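3-keto-5-aminohexanoate cleavage enzyme (Ralstonia eutropha, PDB 3C6C) probably cleaves 3-keto-5-aminohexanoate as a metal-dependent beta-keto acid cleavage enzyme with a TIM-barrel fold, binding nickel in this crystal. Local coordinates at residues Asp125-Val129 / Ala130-Lys134; Ala289-Val292 / Ile293-Gly297; Pro38-Pro41 / Ser42-Ile45. One frame throughout, in Å; residues are numbered along the deposited sequence.

Contact 1. Residues Asp125-Val129 / Ala130-Lys134; sequences DVVPV and AERVK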
loop_
_atom_site.group_PDB
_atom_site.type_symbol
_atom_site.label_atom_id
_atom_site.label_comp_id
_atom_site.label_asym_id
_atom_site.label_seq_id
_atom_site.Cartn_x
_atom_site.Cartn_y
_atom_site.Cartn_z
ATOM N N ASP A 125 30.827 -14.421 19.635
ATOM C CA ASP A 125 31.667 -13.214 19.680
ATOM C C ASP A 125 30.814 -12.018 20.029
ATOM O O ASP A 125 30.389 -11.242 19.162
ATOM C CB ASP A 125 32.400 -13.015 18.327
ATOM C CG ASP A 125 33.470 -11.905 18.363
ATOM O OD1 ASP A 125 34.001 -11.583 19.452
ATOM O OD2 ASP A 125 33.792 -11.358 17.277
ATOM N N VAL A 126 30.554 -11.888 21.323
ATOM C CA VAL A 126 29.794 -10.762 21.850
ATOM C C VAL A 126 30.737 -9.946 22.706
ATOM O O VAL A 126 31.135 -10.371 23.786
ATOM C CB VAL A 126 28.564 -11.234 22.683
ATOM C CG1 VAL A 126 27.831 -10.039 23.307
ATOM C CG2 VAL A 126 27.604 -12.037 21.798
ATOM N N VAL A 127 31.096 -8.771 22.224
ATOM C CA VAL A 127 32.127 -8.002 22.897
ATOM C C VAL A 127 31.695 -6.589 23.241
ATOM O O VAL A 127 30.756 -6.039 22.670
ATOM C CB VAL A 127 33.447 -7.993 22.094
ATOM C CG1 VAL A 127 33.972 -9.427 21.916
ATOM C CG2 VAL A 127 33.273 -7.349 20.763
ATOM N N PRO A 128 32.372 -5.995 24.212
ATOM C CA PRO A 128 31.952 -4.690 24.684
ATOM C C PRO A 128 32.164 -3.571 23.697
ATOM O O PRO A 128 32.951 -3.690 22.750
ATOM C CB PRO A 128 32.828 -4.466 25.933
ATOM C CG PRO A 128 33.245 -5.812 26.336
ATOM C CD PRO A 128 33.405 -6.592 25.077
ATOM N N VAL A 129 31.448 -2.488 23.967
ATOM C CA VAL A 129 31.472 -1.294 23.112
ATOM C C VAL A 129 32.900 -0.837 22.826
ATOM O O VAL A 129 33.276 -0.567 21.687
ATOM C CB VAL A 129 30.643 -0.141 23.734
ATOM C CG1 VAL A 129 30.982 1.196 23.077
ATOM C CG2 VAL A 129 29.152 -0.470 23.620
ATOM N N ALA A 130 33.712 -0.794 23.871
ATOM C CA ALA A 130 35.045 -0.192 23.748
ATOM C C ALA A 130 35.869 -0.986 22.736
ATOM O O ALA A 130 36.663 -0.434 21.953
ATOM C CB ALA A 130 35.759 -0.154 25.083
ATOM N N GLU A 131 35.673 -2.296 22.743
ATOM C CA GLU A 131 36.417 -3.128 21.797
ATOM C C GLU A 131 35.791 -3.026 20.408
ATOM O O GLU A 131 36.479 -2.978 19.393
ATOM C CB GLU A 131 36.485 -4.585 22.230
ATOM C CG GLU A 131 37.679 -5.256 21.569
ATOM C CD GLU A 131 37.748 -6.743 21.804
ATOM O OE1 GLU A 131 37.144 -7.251 22.783
ATOM O OE2 GLU A 131 38.420 -7.398 20.988
ATOM N N ARG A 132 34.476 -2.952 20.383
ATOM C CA ARG A 132 33.759 -2.895 19.095
ATOM C C ARG A 132 34.186 -1.688 18.272
ATOM O O ARG A 132 34.185 -1.722 17.037
ATOM C CB ARG A 132 32.248 -2.843 19.295
ATOM C CG ARG A 132 31.631 -4.158 19.667
ATOM C CD ARG A 132 30.145 -3.996 19.629
ATOM N NE ARG A 132 29.404 -5.017 20.357
ATOM C CZ ARG A 132 28.094 -5.181 20.212
ATOM N NH1 ARG A 132 27.448 -4.374 19.366
ATOM N NH2 ARG A 132 27.439 -6.125 20.891
ATOM N N VAL A 133 34.571 -0.619 18.951
ATOM C CA VAL A 133 34.768 0.659 18.247
ATOM C C VAL A 133 36.251 0.963 18.039
ATOM O O VAL A 133 36.625 2.016 17.507
ATOM C CB VAL A 133 34.045 1.859 18.943
ATOM C CG1 VAL A 133 32.493 1.625 19.048
ATOM C CG2 VAL A 133 34.677 2.179 20.292
ATOM N N LYS A 134 37.097 0.027 18.456
ATOM C CA LYS A 134 38.564 0.251 18.399
ATOM C C LYS A 134 39.042 0.643 16.976
ATOM O O LYS A 134 39.780 1.600 16.775
ATOM C CB LYS A 134 39.316 -0.984 18.932
ATOM C CG LYS A 134 40.794 -0.952 18.733
ATOM C CD LYS A 134 41.412 0.327 19.293
ATOM C CE LYS A 134 42.967 0.275 19.263
ATOM N NZ LYS A 134 43.532 -0.642 18.205
#
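R132 reaches back along the chain to V127, and its NE donates to V127 O at 2.9 Å, with an N-H...O angle of 154°. The donor is tilted from the carbonyl plane, and the oxygen lies near the edge of the guanidinium, slightly out of its plane. CG of R132 sits anti to its carbonyl carbon (chi1 -76°), and the chain then runs extended to NE, which carries the head back over the residues before the helix. Its NH1 goes on to N164, so an arginine, with N-H groups spread round a flat head, can tie two places at once.

Backbone bonds set the turn. P128 stands at the N-cap of helix 129-132, and its O accepts R132 N at 2.9 Å; E131 N adds a weak bond to the same oxygen. One residue further along, V133 N makes a weak bond to V129 O. Proline is tolerated at the cap because the helix uses no N-H there and a phi of -69° is within the ring's range; the ring offers no capping atom, so the grip comes from its carbonyl.

Apolar contacts are modest. V127 CG2 meets the CG methylene of R132 at 3.8 Å, and V129 CG1 lies 4.3 Å from V133 CG1, branched residues one helical turn apart.

E131 also approaches V127: its OE1 rests 3.8 Å from V127 CB, while OE2 forms a salt bridge with R79. D125 binds R79 too, so one arginine is shared by two carboxylates and probably offsets their repulsion.

Strand 125-126 edges the antiparallel sheet within this chain, bonded to F109 of strand 108-113; V126 touches L110 of that strand and E117 of a second subunit. V129, R132 and V133 lean on helix 166-179 at T168, A171 and M172.

Contact 2. Residues Ala289-Val292 / Ile293-Gly297; sequences ARTV and IEHLG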
loop_
_atom_site.group_PDB
_atom_site.type_symbol
_atom_site.label_atom_id
_atom_site.label_comp_id
_atom_site.label_asym_id
_atom_site.label_seq_id
_atom_site.Cartn_x
_atom_site.Cartn_y
_atom_site.Cartn_z
ATOM N N ALA A 289 24.747 -0.830 -12.241
ATOM C CA ALA A 289 23.805 -0.035 -11.426
ATOM C C ALA A 289 23.756 1.414 -11.940
ATOM O O ALA A 289 22.701 2.037 -12.099
ATOM C CB ALA A 289 24.214 -0.104 -9.915
ATOM N N ARG A 290 24.941 1.904 -12.258
ATOM C CA ARG A 290 25.103 3.284 -12.770
ATOM C C ARG A 290 24.364 3.480 -14.086
ATOM O O ARG A 290 23.654 4.487 -14.300
ATOM C CB ARG A 290 26.580 3.664 -12.880
ATOM C CG ARG A 290 26.795 5.021 -13.524
ATOM C CD ARG A 290 28.244 5.362 -13.491
ATOM N NE ARG A 290 28.526 6.497 -14.356
ATOM C CZ ARG A 290 29.744 6.953 -14.601
ATOM N NH1 ARG A 290 30.794 6.398 -14.013
ATOM N NH2 ARG A 290 29.906 7.989 -15.406
ATOM N N THR A 291 24.509 2.490 -14.957
ATOM C CA THR A 291 23.830 2.490 -16.254
ATOM C C THR A 291 22.305 2.539 -16.102
ATOM O O THR A 291 21.613 3.327 -16.748
ATOM C CB THR A 291 24.274 1.293 -17.114
ATOM O OG1 THR A 291 25.661 1.449 -17.446
ATOM C CG2 THR A 291 23.438 1.204 -18.401
ATOM N N VAL A 292 21.793 1.714 -15.201
ATOM C CA VAL A 292 20.367 1.692 -14.912
ATOM C C VAL A 292 19.892 3.062 -14.401
ATOM O O VAL A 292 18.926 3.648 -14.913
ATOM C CB VAL A 292 19.963 0.542 -13.940
ATOM C CG1 VAL A 292 18.498 0.767 -13.467
ATOM C CG2 VAL A 292 20.145 -0.856 -14.628
ATOM N N ILE A 293 20.595 3.589 -13.418
ATOM C CA ILE A 293 20.246 4.896 -12.793
ATOM C C ILE A 293 20.208 6.027 -13.837
ATOM O O ILE A 293 19.286 6.841 -13.891
ATOM C CB ILE A 293 21.223 5.201 -11.593
ATOM C CG1 ILE A 293 20.932 4.221 -10.439
ATOM C CG2 ILE A 293 21.121 6.668 -11.105
ATOM C CD1 ILE A 293 22.054 4.168 -9.383
ATOM N N GLU A 294 21.211 6.026 -14.698
ATOM C CA GLU A 294 21.298 7.026 -15.771
ATOM C C GLU A 294 20.170 6.849 -16.795
ATOM O O GLU A 294 19.527 7.822 -17.228
ATOM C CB GLU A 294 22.675 6.971 -16.426
ATOM C CG GLU A 294 23.794 7.446 -15.461
ATOM C CD GLU A 294 25.194 7.314 -16.001
ATOM O OE1 GLU A 294 25.387 6.688 -17.065
ATOM O OE2 GLU A 294 26.121 7.810 -15.319
ATOM N N HIS A 295 19.897 5.597 -17.152
ATOM C CA HIS A 295 18.847 5.290 -18.138
ATOM C C HIS A 295 17.466 5.724 -17.584
ATOM O O HIS A 295 16.527 6.024 -18.340
ATOM C CB HIS A 295 18.847 3.798 -18.547
ATOM C CG HIS A 295 19.912 3.437 -19.545
ATOM N ND1 HIS A 295 20.938 4.294 -19.880
ATOM C CD2 HIS A 295 20.094 2.325 -20.295
ATOM C CE1 HIS A 295 21.712 3.718 -20.789
ATOM N NE2 HIS A 295 21.221 2.523 -21.058
ATOM N N LEU A 296 17.348 5.763 -16.252
ATOM C CA LEU A 296 16.072 6.151 -15.608
ATOM C C LEU A 296 15.955 7.664 -15.391
ATOM O O LEU A 296 15.003 8.147 -14.786
ATOM C CB LEU A 296 15.829 5.438 -14.275
ATOM C CG LEU A 296 15.737 3.924 -14.386
ATOM C CD1 LEU A 296 15.546 3.329 -13.007
ATOM C CD2 LEU A 296 14.627 3.510 -15.350
ATOM N N GLY A 297 16.969 8.379 -15.834
ATOM C CA GLY A 297 16.918 9.832 -15.884
ATOM C C GLY A 297 17.583 10.491 -14.701
ATOM O O GLY A 297 17.413 11.696 -14.481
HETATM O O HOH W 1 27.898 9.367 -17.054
#
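R290 and E294, T291 and H295, and V292 and L296 are pairs four residues apart in the last turns of helix 282-295, on the outside of the barrel, and the residue just beyond it. The first pair is a salt bridge: NE of R290 lies 2.9 Å from E294 OE2, with a nearly straight N-H (170°). The oxygen sits in the guanidinium plane, yet NE meets it from above the carboxylate plane; the two flat groups stand 81° apart. A water joins R290 NH2 to the same OE2, which thus takes two bonds, while NH1 reaches A60 O.

In the second pair CG2 of T291 lies over one face of the H295 imidazole, offset toward the rim, in a CH-pi contact, 3.9 Å from the ring centroid. Threonine suits this place: with OG1 beside its backbone N (chi1 -66°) the hydroxyl bonds back to E287 O, and the methyl is turned to the ring.

This helix comes after strand 264-266, with the short strand 278-279 between them; strand 264-266 pairs with strand 23-29 in the TIM barrel. A289 packs on L26 and V266 and I293 on V24 and V264, while both touch M254 of helix 250-260; a small and a branched apolar residue fit between strands and helix. V292 CG1 touches L296 CD1 at 3.9 Å; V292 meets H295 of a third subunit, and H295 meets V292 of that subunit.

The helix ends in a Schellman motif at G297, whose positive phi suits a residue without CB, which would press on L296 O; G297 N bonds to E294 O at 3.0 Å.

Contact 3. Residues Pro38-Pro41 / Ser42-Ile45; sequences PKHP and SMPI. With EDO (1,2-ethanediol), chain F.
H40 turns its imidazole back onto the residues that follow it, and S42 N donates to ND1 at 3.1 Å. The N-H is fairly straight (161°), and it meets the nitrogen in the ring plane. CG lies anti to the backbone N (chi1 -170°), and this turns the ND1 edge of the ring toward the S42 N-H. NE2, at the far side of the imidazole, is bonded to A280 O, a pattern consistent with the tautomer that carries its proton on NE2. Histidine fits here because one ring can accept at one nitrogen and donate at the other.

The ring has further neighbours. OG of S42 approaches its edge, 3.1 Å from CE1, from a rotamer that places the hydroxyl between backbone N and carbonyl carbon (chi1 60°). The same OG is hydrogen-bonded to O2 of an ethanediol at 2.6 Å, probably from the crystallisation liquor, whose C1 lies 3.8 Å from P41 CG. Selenomethionine M43 bends at its second torsion, and its selenium lies over one face of the imidazole, 4.5 Å from the centroid, a Met-aromatic contact.

M43 also packs on T31, F36, L272 and R70. The arrangement belongs to the loop joining strand 23-29 to helix 47-60, a beta-alpha loop of the kind that rims the active-site mouth of TIM barrels, with the side chain of M43 about 11 Å from the nickel.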
loop_
_atom_site.group_PDB
_atom_site.type_symbol
_atom_site.label_atom_id
_atom_site.label_comp_id
_atom_site.label_asym_id
_atom_site.label_seq_id
_atom_site.Cartn_x
_atom_site.Cartn_y
_atom_site.Cartn_z
ATOM N N PRO A 38 35.995 -19.963 -3.126
ATOM C CA PRO A 38 37.242 -19.872 -3.886
ATOM C C PRO A 38 37.099 -20.132 -5.394
ATOM O O PRO A 38 38.063 -19.981 -6.144
ATOM C CB PRO A 38 38.171 -20.904 -3.210
ATOM C CG PRO A 38 37.421 -21.542 -2.166
ATOM C CD PRO A 38 36.013 -21.027 -2.117
ATOM N N LYS A 39 35.902 -20.487 -5.837
ATOM C CA LYS A 39 35.626 -20.501 -7.293
ATOM C C LYS A 39 35.605 -19.085 -7.882
ATOM O O LYS A 39 35.867 -18.887 -9.069
ATOM C CB LYS A 39 34.323 -21.201 -7.622
ATOM C CG LYS A 39 34.468 -22.678 -7.480
ATOM C CD LYS A 39 33.229 -23.426 -7.907
ATOM C CE LYS A 39 33.510 -24.929 -7.889
ATOM N NZ LYS A 39 32.423 -25.733 -8.527
ATOM N N HIS A 40 35.337 -18.115 -7.022
ATOM C CA HIS A 40 35.404 -16.700 -7.439
ATOM C C HIS A 40 36.876 -16.270 -7.527
ATOM O O HIS A 40 37.566 -16.196 -6.527
ATOM C CB HIS A 40 34.630 -15.770 -6.510
ATOM C CG HIS A 40 34.493 -14.382 -7.067
ATOM N ND1 HIS A 40 35.589 -13.660 -7.496
ATOM C CD2 HIS A 40 33.406 -13.594 -7.294
ATOM C CE1 HIS A 40 35.183 -12.485 -7.960
ATOM N NE2 HIS A 40 33.864 -12.420 -7.859
ATOM N N PRO A 41 37.368 -15.990 -8.734
ATOM C CA PRO A 41 38.817 -15.919 -8.935
ATOM C C PRO A 41 39.481 -14.619 -8.532
ATOM O O PRO A 41 40.697 -14.489 -8.630
ATOM C CB PRO A 41 38.956 -16.125 -10.443
ATOM C CG PRO A 41 37.682 -15.598 -10.994
ATOM C CD PRO A 41 36.627 -15.925 -10.009
ATOM N N SER A 42 38.673 -13.658 -8.108
ATOM C CA SER A 42 39.178 -12.328 -7.737
ATOM C C SER A 42 38.530 -11.782 -6.479
ATOM O O SER A 42 38.492 -10.582 -6.261
ATOM C CB SER A 42 39.023 -11.304 -8.884
ATOM O OG SER A 42 37.669 -11.139 -9.265
HETATM N N MSE A 43 38.059 -12.670 -5.624
HETATM C CA MSE A 43 37.439 -12.246 -4.364
HETATM C C MSE A 43 38.448 -11.405 -3.556
HETATM O O MSE A 43 39.574 -11.861 -3.377
HETATM C CB MSE A 43 36.997 -13.442 -3.535
HETATM C CG MSE A 43 36.043 -13.072 -2.445
HETATM SE SE MSE A 43 34.324 -12.471 -3.156
HETATM C CE MSE A 43 33.653 -11.730 -1.614
ATOM N N PRO A 44 38.062 -10.185 -3.080
ATOM C CA PRO A 44 39.031 -9.403 -2.273
ATOM C C PRO A 44 39.217 -9.957 -0.868
ATOM O O PRO A 44 38.281 -9.955 -0.048
ATOM C CB PRO A 44 38.406 -7.997 -2.217
ATOM C CG PRO A 44 37.372 -7.964 -3.318
ATOM C CD PRO A 44 36.874 -9.370 -3.439
ATOM N N ILE A 45 40.432 -10.428 -0.600
ATOM C CA ILE A 45 40.727 -11.077 0.685
ATOM C C ILE A 45 41.698 -10.288 1.558
ATOM O O ILE A 45 41.439 -10.050 2.733
ATOM C CB ILE A 45 41.300 -12.493 0.489
ATOM C CG1 ILE A 45 40.304 -13.404 -0.272
ATOM C CG2 ILE A 45 41.693 -13.131 1.853
ATOM C CD1 ILE A 45 38.959 -13.499 0.314
HETATM C C1 EDO F . 35.369 -12.956 -12.321
HETATM O O1 EDO F . 35.593 -13.691 -13.540
HETATM C C2 EDO F . 36.063 -11.607 -12.381
HETATM O O2 EDO F . 37.363 -11.717 -11.787
#

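All three contacts are local and partly buried, but they hold different elements. Contact 1 ties an edge strand of the small antiparallel sheet to the short helix after it; contact 2 lies within one barrel helix, across the chain's centre, about 39 Å away between centres; contact 3 shapes a loop nearer the metal. Contact 2 sets buried A289, V292, I293 and L296 against partly exposed R290 and E294, while contact 3 pairs buried H40 and M43 with exposed P41 and S42. Arginine N-H donors and salt bridges mark contacts 1 and 2, a backbone N-H to a histidine nitrogen contact 3. Contacts 1 and 2 meet other subunits; no other chain of the assembly touches contact 3.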